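Local coordinates for protein saframycin Mx1 synthetase B (Legionella pneumophila subsp. pneumophila, PDB 3KXW) that belongs to the ANL superfamily, as a fatty acid AMP ligase by name, and holds 5'-O-[(S)-(dodecanoyloxy)(hydroxy)phosphoryl]adenosine in its ligand pocket, at residues A[18-23]-A[41-46]; A[37-42]-A[74-79]; A[52-57]-A[157-162]. One frame throughout, in Å; residues are numbered along the deposited sequence.

Overall arrangement
All three contacts lie in the AMP-binding enzyme region, on the same side of the chain's centre. Contacts 1 and 2 have centres about 14 Å apart and share Met41 and Thr42, where strand 37-42 runs into helix 43-59. That helix then carries segment 52-57 of contact 3, whose centre is about 16 Å from that of contact 1 and about 20 Å from that of contact 2. In sequence, contact 1 closes before contact 3 opens, whereas the segments of contacts 2 and 3 alternate. Arg18 of contact 1 packs its CD on Trp159 of contact 3. Together they join helix 13-23, helix 76-87 and the loop holding 157-162 to one strand-helix unit.

Contact 1: A[18-23]-A[41-46]; sequences RLRALH and MTYEQL
Arg20 lays the aliphatic part of its side chain across one face of the Tyr43 ring. Its CB sits 3.9 Å from the ring centroid, 26° off the ring normal, a CH-pi contact displaced toward the rim. CD follows farther out, 3.5 Å from Tyr43 CE2 and equally near CZ. CG of the arginine stands anti to the carbonyl carbon (chi1 -73°) and the chain is extended from there to NE, which keeps it alongside the ring with both side chains heading the same way. The guanidinium plane is turned 44° from the ring plane rather than stacked flat on it.

Next to this pair, Ala21 packs its CB 3.6 Å from Tyr43 O and also touches Glu44 CA, where the two backbones come closest. The small methyl lets helix 13-23 approach the first turn of helix 43-59. That turn is fixed by a capping box: Gln45 N donates to Thr42 OG1 (3.2 Å), and Thr42 N donates to Gln45 OE1 (3.0 Å), in the carbonyl plane and on a lone pair.

Tyr43 OH bonds Ile231 O and Arg20 NH2 bonds Tyr232 O, while Tyr7 makes a cation-pi contact with the arginine. The chemistry thus divides along each side chain: methylenes and ring meet in a buried apolar overlap, and Tyr43 OH and Arg20 NH2 are held by carbonyl oxygens of helix 220-233 beyond it.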
loop_
_atom_site.group_PDB
_atom_site.type_symbol
_atom_site.label_atom_id
_atom_site.label_comp_id
_atom_site.label_asym_id
_atom_site.label_seq_id
_atom_site.Cartn_x
_atom_site.Cartn_y
_atom_site.Cartn_z
ATOM N N ARG A 18 -21.927 10.205 -10.900
ATOM C CA ARG A 18 -23.196 10.903 -11.165
ATOM C C ARG A 18 -24.171 10.021 -11.945
ATOM O O ARG A 18 -25.355 9.968 -11.621
ATOM C CB ARG A 18 -22.980 12.213 -11.937
ATOM C CG ARG A 18 -22.420 13.372 -11.084
ATOM C CD ARG A 18 -22.262 14.684 -11.887
ATOM N NE ARG A 18 -23.520 15.135 -12.522
ATOM C CZ ARG A 18 -23.781 15.065 -13.830
ATOM N NH1 ARG A 18 -22.885 14.563 -14.679
ATOM N NH2 ARG A 18 -24.946 15.510 -14.312
ATOM N N LEU A 19 -23.668 9.357 -12.983
ATOM C CA LEU A 19 -24.507 8.541 -13.856
ATOM C C LEU A 19 -24.979 7.269 -13.160
ATOM O O LEU A 19 -26.142 6.885 -13.264
ATOM C CB LEU A 19 -23.777 8.206 -15.150
ATOM C CG LEU A 19 -24.647 7.548 -16.224
ATOM C CD1 LEU A 19 -25.820 8.450 -16.583
ATOM C CD2 LEU A 19 -23.814 7.239 -17.482
ATOM N N ARG A 20 -24.078 6.611 -12.447
ATOM C CA ARG A 20 -24.489 5.464 -11.650
ATOM C C ARG A 20 -25.586 5.816 -10.648
ATOM O O ARG A 20 -26.482 5.012 -10.415
ATOM C CB ARG A 20 -23.300 4.838 -10.937
ATOM C CG ARG A 20 -22.396 4.082 -11.911
ATOM C CD ARG A 20 -21.484 3.077 -11.232
ATOM N NE ARG A 20 -20.634 2.402 -12.206
ATOM C CZ ARG A 20 -20.999 1.397 -12.996
ATOM N NH1 ARG A 20 -22.236 0.894 -12.970
ATOM N NH2 ARG A 20 -20.107 0.886 -13.834
ATOM N N ALA A 21 -25.476 6.986 -10.029
ATOM C CA ALA A 21 -26.504 7.432 -9.078
ATOM C C ALA A 21 -27.884 7.675 -9.727
ATOM O O ALA A 21 -28.914 7.639 -9.040
ATOM C CB ALA A 21 -26.034 8.654 -8.312
ATOM N N LEU A 22 -27.895 7.914 -11.038
ATOM C CA LEU A 22 -29.164 8.022 -11.778
ATOM C C LEU A 22 -29.707 6.675 -12.225
ATOM O O LEU A 22 -30.918 6.456 -12.187
ATOM C CB LEU A 22 -29.008 8.911 -13.009
ATOM C CG LEU A 22 -28.525 10.325 -12.786
ATOM C CD1 LEU A 22 -28.561 11.060 -14.098
ATOM C CD2 LEU A 22 -29.397 11.029 -11.724
ATOM N N HIS A 23 -28.824 5.788 -12.686
ATOM C CA HIS A 23 -29.237 4.479 -13.181
ATOM C C HIS A 23 -29.591 3.545 -12.031
ATOM O O HIS A 23 -30.486 2.703 -12.153
ATOM C CB HIS A 23 -28.119 3.793 -13.981
ATOM C CG HIS A 23 -27.970 4.276 -15.391
ATOM N ND1 HIS A 23 -27.860 5.610 -15.722
ATOM C CD2 HIS A 23 -27.838 3.592 -16.552
ATOM C CE1 HIS A 23 -27.706 5.731 -17.028
ATOM N NE2 HIS A 23 -27.689 4.521 -17.556
HETATM N N MSE A 41 -23.128 2.907 2.127
HETATM C CA MSE A 41 -23.698 3.990 1.328
HETATM C C MSE A 41 -23.980 3.531 -0.084
HETATM O O MSE A 41 -23.228 2.748 -0.672
HETATM C CB MSE A 41 -22.830 5.260 1.330
HETATM C CG MSE A 41 -21.422 5.102 0.832
HETATM SE SE MSE A 41 -20.583 6.903 0.812
HETATM C CE MSE A 41 -21.857 7.783 2.019
ATOM N N THR A 42 -25.102 3.999 -0.603
ATOM C CA THR A 42 -25.527 3.669 -1.947
ATOM C C THR A 42 -24.907 4.683 -2.900
ATOM O O THR A 42 -24.303 5.650 -2.458
ATOM C CB THR A 42 -27.043 3.771 -2.059
ATOM O OG1 THR A 42 -27.435 5.112 -1.772
ATOM C CG2 THR A 42 -27.713 2.830 -1.048
ATOM N N TYR A 43 -25.043 4.461 -4.211
ATOM C CA TYR A 43 -24.587 5.471 -5.170
ATOM C C TYR A 43 -25.309 6.812 -4.990
ATOM O O TYR A 43 -24.691 7.872 -5.017
ATOM C CB TYR A 43 -24.721 4.957 -6.603
ATOM C CG TYR A 43 -23.524 4.129 -7.024
ATOM C CD1 TYR A 43 -23.538 2.751 -6.931
ATOM C CD2 TYR A 43 -22.386 4.734 -7.492
ATOM C CE1 TYR A 43 -22.431 1.996 -7.302
ATOM C CE2 TYR A 43 -21.275 3.992 -7.873
ATOM C CZ TYR A 43 -21.311 2.621 -7.774
ATOM O OH TYR A 43 -20.203 1.878 -8.126
ATOM N N GLU A 44 -26.622 6.774 -4.786
ATOM C CA GLU A 44 -27.346 8.027 -4.565
ATOM C C GLU A 44 -26.720 8.797 -3.411
ATOM O O GLU A 44 -26.517 10.006 -3.497
ATOM C CB GLU A 44 -28.824 7.752 -4.280
ATOM C CG GLU A 44 -29.631 8.959 -3.841
ATOM C CD GLU A 44 -31.087 8.593 -3.638
ATOM O OE1 GLU A 44 -31.463 8.267 -2.499
ATOM O OE2 GLU A 44 -31.847 8.594 -4.626
ATOM N N GLN A 45 -26.418 8.099 -2.327
ATOM C CA GLN A 45 -25.855 8.758 -1.138
ATOM C C GLN A 45 -24.442 9.302 -1.377
ATOM O O GLN A 45 -24.118 10.448 -1.016
ATOM C CB GLN A 45 -25.843 7.799 0.053
ATOM C CG GLN A 45 -27.227 7.454 0.612
ATOM C CD GLN A 45 -27.144 6.435 1.743
ATOM O OE1 GLN A 45 -26.589 5.350 1.575
ATOM N NE2 GLN A 45 -27.696 6.789 2.906
ATOM N N LEU A 46 -23.596 8.470 -1.975
ATOM C CA LEU A 46 -22.240 8.888 -2.293
ATOM C C LEU A 46 -22.240 10.163 -3.152
ATOM O O LEU A 46 -21.540 11.136 -2.867
ATOM C CB LEU A 46 -21.523 7.738 -3.004
ATOM C CG LEU A 46 -20.088 7.955 -3.458
ATOM C CD1 LEU A 46 -19.193 8.316 -2.280
ATOM C CD2 LEU A 46 -19.554 6.725 -4.225
#

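Contact 2: A[37-42]-A[74-79]; sequences LEETMT and PGLPLI
Leu76 makes the apolar part of this contact through a single methyl, CD1, which reaches strand 37-42 between the side chains of Glu39 and Met41. CD1 is anti to CA (chi2 -176°), which makes it the far tip of the side chain, directed at the strand. It lies 4.0 Å from Glu39 CG, and the aliphatic part of the glutamate passes it at a slant, its extended chain keeping the carboxylate within van der Waals range as well. Two residues further along the strand, Met41, a selenomethionine in this model, brings its CG to 4.4 Å from Leu76 CD1.

The nearest approach is to the backbone: Leu76 CD1 lies 3.6 Å from Glu39 O. The same methyl stands 4.3 Å from Thr40 N, so it packs against the peptide between these two residues.

Hydrogen bonding serves the strand from elsewhere. Glu39 and Met41 pair through their backbones with strand 28-34, and Thr40, whose CB points away from the helix, bonds Thr31 through its OG1. Leu76 also touches Cys30 and Phe32 of that neighbouring strand.

A helix start thus rests on the outermost strand of a four-stranded mixed sheet: helix-on-sheet packing within the alpha/beta architecture of the large N-terminal region of ANL-family proteins.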
loop_
_atom_site.group_PDB
_atom_site.type_symbol
_atom_site.label_atom_id
_atom_site.label_comp_id
_atom_site.label_asym_id
_atom_site.label_seq_id
_atom_site.Cartn_x
_atom_site.Cartn_y
_atom_site.Cartn_z
ATOM N N LEU A 37 -20.077 -3.552 13.821
ATOM C CA LEU A 37 -20.896 -2.470 13.284
ATOM C C LEU A 37 -20.736 -2.384 11.766
ATOM O O LEU A 37 -19.661 -2.675 11.228
ATOM C CB LEU A 37 -20.523 -1.136 13.933
ATOM C CG LEU A 37 -20.659 -1.023 15.452
ATOM C CD1 LEU A 37 -19.988 0.263 15.956
ATOM C CD2 LEU A 37 -22.127 -1.079 15.864
ATOM N N GLU A 38 -21.814 -1.982 11.096
ATOM C CA GLU A 38 -21.882 -1.895 9.635
ATOM C C GLU A 38 -22.417 -0.524 9.233
ATOM O O GLU A 38 -23.427 -0.079 9.775
ATOM C CB GLU A 38 -22.884 -2.928 9.121
ATOM C CG GLU A 38 -22.344 -4.068 8.282
ATOM C CD GLU A 38 -23.394 -4.598 7.301
ATOM O OE1 GLU A 38 -24.563 -4.161 7.397
ATOM O OE2 GLU A 38 -23.054 -5.438 6.431
ATOM N N GLU A 39 -21.752 0.148 8.295
ATOM C CA GLU A 39 -22.326 1.330 7.665
ATOM C C GLU A 39 -22.128 1.266 6.159
ATOM O O GLU A 39 -21.029 0.987 5.672
ATOM C CB GLU A 39 -21.725 2.619 8.206
ATOM C CG GLU A 39 -22.576 3.841 7.913
ATOM C CD GLU A 39 -21.907 5.139 8.331
ATOM O OE1 GLU A 39 -21.053 5.104 9.252
ATOM O OE2 GLU A 39 -22.234 6.196 7.733
ATOM N N THR A 40 -23.202 1.533 5.428
ATOM C CA THR A 40 -23.219 1.336 3.983
ATOM C C THR A 40 -23.671 2.617 3.296
ATOM O O THR A 40 -24.499 3.345 3.829
ATOM C CB THR A 40 -24.164 0.160 3.614
ATOM O OG1 THR A 40 -23.530 -1.081 3.959
ATOM C CG2 THR A 40 -24.470 0.129 2.098
HETATM N N MSE A 41 -23.128 2.907 2.127
HETATM C CA MSE A 41 -23.698 3.990 1.328
HETATM C C MSE A 41 -23.980 3.531 -0.084
HETATM O O MSE A 41 -23.228 2.748 -0.672
HETATM C CB MSE A 41 -22.830 5.260 1.330
HETATM C CG MSE A 41 -21.422 5.102 0.832
HETATM SE SE MSE A 41 -20.583 6.903 0.812
HETATM C CE MSE A 41 -21.857 7.783 2.019
ATOM N N THR A 42 -25.102 3.999 -0.603
ATOM C CA THR A 42 -25.527 3.669 -1.947
ATOM C C THR A 42 -24.907 4.683 -2.900
ATOM O O THR A 42 -24.303 5.650 -2.458
ATOM C CB THR A 42 -27.043 3.771 -2.059
ATOM O OG1 THR A 42 -27.435 5.112 -1.772
ATOM C CG2 THR A 42 -27.713 2.830 -1.048
ATOM N N PRO A 74 -9.191 5.553 8.025
ATOM C CA PRO A 74 -10.023 4.807 7.083
ATOM C C PRO A 74 -11.506 4.878 7.465
ATOM O O PRO A 74 -11.836 4.894 8.639
ATOM C CB PRO A 74 -9.517 3.367 7.240
ATOM C CG PRO A 74 -8.111 3.496 7.752
ATOM C CD PRO A 74 -8.170 4.701 8.665
ATOM N N GLY A 75 -12.388 4.899 6.475
ATOM C CA GLY A 75 -13.805 4.982 6.737
ATOM C C GLY A 75 -14.572 5.605 5.593
ATOM O O GLY A 75 -14.006 5.979 4.557
ATOM N N LEU A 76 -15.882 5.731 5.770
ATOM C CA LEU A 76 -16.685 6.321 4.711
ATOM C C LEU A 76 -16.446 7.832 4.591
ATOM O O LEU A 76 -16.526 8.364 3.478
ATOM C CB LEU A 76 -18.177 6.004 4.885
ATOM C CG LEU A 76 -18.522 4.506 4.822
ATOM C CD1 LEU A 76 -20.034 4.323 4.900
ATOM C CD2 LEU A 76 -17.974 3.886 3.544
ATOM N N PRO A 77 -16.171 8.530 5.717
ATOM C CA PRO A 77 -15.940 9.982 5.542
ATOM C C PRO A 77 -14.757 10.307 4.614
ATOM O O PRO A 77 -14.846 11.235 3.806
ATOM C CB PRO A 77 -15.678 10.479 6.969
ATOM C CG PRO A 77 -16.470 9.522 7.838
ATOM C CD PRO A 77 -16.394 8.170 7.137
ATOM N N LEU A 78 -13.671 9.548 4.706
ATOM C CA LEU A 78 -12.549 9.766 3.785
ATOM C C LEU A 78 -13.010 9.652 2.327
ATOM O O LEU A 78 -12.640 10.459 1.485
ATOM C CB LEU A 78 -11.399 8.810 4.075
ATOM C CG LEU A 78 -10.256 8.727 3.046
ATOM C CD1 LEU A 78 -9.622 10.108 2.819
ATOM C CD2 LEU A 78 -9.209 7.758 3.558
ATOM N N ILE A 79 -13.825 8.649 2.034
ATOM C CA ILE A 79 -14.270 8.400 0.655
ATOM C C ILE A 79 -15.209 9.499 0.166
ATOM O O ILE A 79 -15.104 9.971 -0.974
ATOM C CB ILE A 79 -14.963 7.021 0.549
ATOM C CG1 ILE A 79 -13.956 5.900 0.868
ATOM C CG2 ILE A 79 -15.565 6.834 -0.843
ATOM C CD1 ILE A 79 -14.618 4.504 1.130
#

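Contact 3: A[52-57]-A[157-162]; sequences AIAATL and SSWQPT
Segment 52-57, an inner part of helix 43-59, faces a short 3-10 turn that opens into an extended loop at Trp159, and the backbones come closest where CA of Ala55 lies 4.3 Å from CA of Trp159. This is packing of a connecting loop against an alanine-lined helix surface in the AMP-binding region; the loop runs from strand 143-147 to strand 169-174.

Two alanines carry the helix side. Ala54 CB meets the pyrrole part of the indole, 3.4 Å from Trp159 CD1 and 3.7 Å from Trp159 NE1, approaching the ring obliquely. Ala55 lies against the loop backbone instead: its CB is 3.8 Å from Trp159 N and touches the carbonyl carbon of Ser158, with Ser158 CB at 4.2 Å from the same methyl. Neither residue has more than a methyl to place between helix and loop, and this lets the loop backbone come close to the helix, CA to CA.

The orientation of the indole follows from CG standing anti to the backbone N of Trp159 (chi1 168°), which brings the CD1-NE1 side of the indole against Ala54 CB. Several neighbours hold it there. NE1 donates to Tyr87 O at the end of helix 76-87, and the Tyr87 ring meets the indole with planes about 50° apart, so the tryptophan bridges two helices. One indole face is occupied within its own segment by Pro161 N, 3.8 Å above the plane and over its centre. The loop itself is tied to helix 43-59 by Gln58, whose NE2 bonds Gln160 O.

Within the helix, Ala52 O accepts two bonds from a single residue: Thr56 N at 3.1 Å and Thr56 OG1 at 3.0 Å, arriving from opposite faces of the carbonyl plane.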
loop_
_atom_site.group_PDB
_atom_site.type_symbol
_atom_site.label_atom_id
_atom_site.label_comp_id
_atom_site.label_asym_id
_atom_site.label_seq_id
_atom_site.Cartn_x
_atom_site.Cartn_y
_atom_site.Cartn_z
ATOM N N ALA A 52 -22.509 17.828 -1.719
ATOM C CA ALA A 52 -22.557 18.676 -0.526
ATOM C C ALA A 52 -21.161 19.166 -0.133
ATOM O O ALA A 52 -20.964 20.335 0.217
ATOM C CB ALA A 52 -23.209 17.920 0.638
ATOM N N ILE A 53 -20.190 18.262 -0.179
ATOM C CA ILE A 53 -18.830 18.618 0.194
ATOM C C ILE A 53 -18.223 19.547 -0.839
ATOM O O ILE A 53 -17.575 20.543 -0.486
ATOM C CB ILE A 53 -17.958 17.353 0.382
ATOM C CG1 ILE A 53 -18.440 16.602 1.620
ATOM C CG2 ILE A 53 -16.457 17.716 0.442
ATOM C CD1 ILE A 53 -18.020 15.122 1.666
ATOM N N ALA A 54 -18.445 19.251 -2.116
ATOM C CA ALA A 54 -17.952 20.137 -3.170
ATOM C C ALA A 54 -18.560 21.548 -3.062
ATOM O O ALA A 54 -17.876 22.550 -3.286
ATOM C CB ALA A 54 -18.186 19.521 -4.569
ATOM N N ALA A 55 -19.841 21.629 -2.728
ATOM C CA ALA A 55 -20.492 22.943 -2.635
ATOM C C ALA A 55 -19.881 23.749 -1.480
ATOM O O ALA A 55 -19.715 24.964 -1.571
ATOM C CB ALA A 55 -21.997 22.780 -2.430
ATOM N N THR A 56 -19.578 23.060 -0.386
ATOM C CA THR A 56 -18.907 23.690 0.738
ATOM C C THR A 56 -17.506 24.185 0.360
ATOM O O THR A 56 -17.128 25.321 0.669
ATOM C CB THR A 56 -18.816 22.739 1.936
ATOM O OG1 THR A 56 -20.129 22.288 2.277
ATOM C CG2 THR A 56 -18.180 23.446 3.120
ATOM N N LEU A 57 -16.737 23.345 -0.328
ATOM C CA LEU A 57 -15.413 23.769 -0.795
ATOM C C LEU A 57 -15.513 25.019 -1.677
ATOM O O LEU A 57 -14.758 25.984 -1.532
ATOM C CB LEU A 57 -14.725 22.614 -1.567
ATOM C CG LEU A 57 -14.243 21.437 -0.723
ATOM C CD1 LEU A 57 -13.713 20.289 -1.618
ATOM C CD2 LEU A 57 -13.162 21.892 0.274
ATOM N N SER A 157 -27.562 20.596 -3.554
ATOM C CA SER A 157 -28.133 21.213 -4.752
ATOM C C SER A 157 -27.422 22.519 -5.076
ATOM O O SER A 157 -27.638 23.097 -6.136
ATOM C CB SER A 157 -29.649 21.459 -4.601
ATOM O OG SER A 157 -29.908 22.485 -3.658
ATOM N N SER A 158 -26.573 22.987 -4.168
ATOM C CA SER A 158 -25.826 24.201 -4.436
ATOM C C SER A 158 -24.543 23.960 -5.246
ATOM O O SER A 158 -23.868 24.912 -5.643
ATOM C CB SER A 158 -25.513 24.948 -3.145
ATOM O OG SER A 158 -26.677 25.604 -2.652
ATOM N N TRP A 159 -24.210 22.698 -5.505
ATOM C CA TRP A 159 -22.942 22.403 -6.176
ATOM C C TRP A 159 -22.916 22.976 -7.601
ATOM O O TRP A 159 -23.893 22.866 -8.329
ATOM C CB TRP A 159 -22.679 20.895 -6.190
ATOM C CG TRP A 159 -21.547 20.456 -7.089
ATOM C CD1 TRP A 159 -20.220 20.786 -6.966
ATOM C CD2 TRP A 159 -21.639 19.588 -8.223
ATOM N NE1 TRP A 159 -19.487 20.180 -7.959
ATOM C CE2 TRP A 159 -20.335 19.433 -8.740
ATOM C CE3 TRP A 159 -22.698 18.928 -8.860
ATOM C CZ2 TRP A 159 -20.067 18.655 -9.865
ATOM C CZ3 TRP A 159 -22.422 18.141 -9.977
ATOM C CH2 TRP A 159 -21.118 18.019 -10.467
ATOM N N GLN A 160 -21.799 23.587 -7.990
ATOM C CA GLN A 160 -21.645 24.051 -9.375
ATOM C C GLN A 160 -20.620 23.192 -10.104
ATOM O O GLN A 160 -19.440 23.264 -9.795
ATOM C CB GLN A 160 -21.195 25.515 -9.396
ATOM C CG GLN A 160 -22.170 26.467 -8.704
ATOM C CD GLN A 160 -23.297 26.917 -9.619
ATOM O OE1 GLN A 160 -23.407 26.459 -10.764
ATOM N NE2 GLN A 160 -24.138 27.827 -9.125
ATOM N N PRO A 161 -21.067 22.389 -11.082
ATOM C CA PRO A 161 -20.154 21.554 -11.871
ATOM C C PRO A 161 -19.052 22.414 -12.482
ATOM O O PRO A 161 -19.322 23.540 -12.911
ATOM C CB PRO A 161 -21.044 20.983 -12.982
ATOM C CG PRO A 161 -22.462 21.181 -12.505
ATOM C CD PRO A 161 -22.451 22.361 -11.585
ATOM N N THR A 162 -17.829 21.897 -12.507
ATOM C CA THR A 162 -16.712 22.600 -13.124
ATOM C C THR A 162 -16.435 21.920 -14.457
ATOM O O THR A 162 -17.037 20.903 -14.764
ATOM C CB THR A 162 -15.451 22.590 -12.214
ATOM O OG1 THR A 162 -14.962 21.250 -12.080
ATOM C CG2 THR A 162 -15.785 23.125 -10.827
#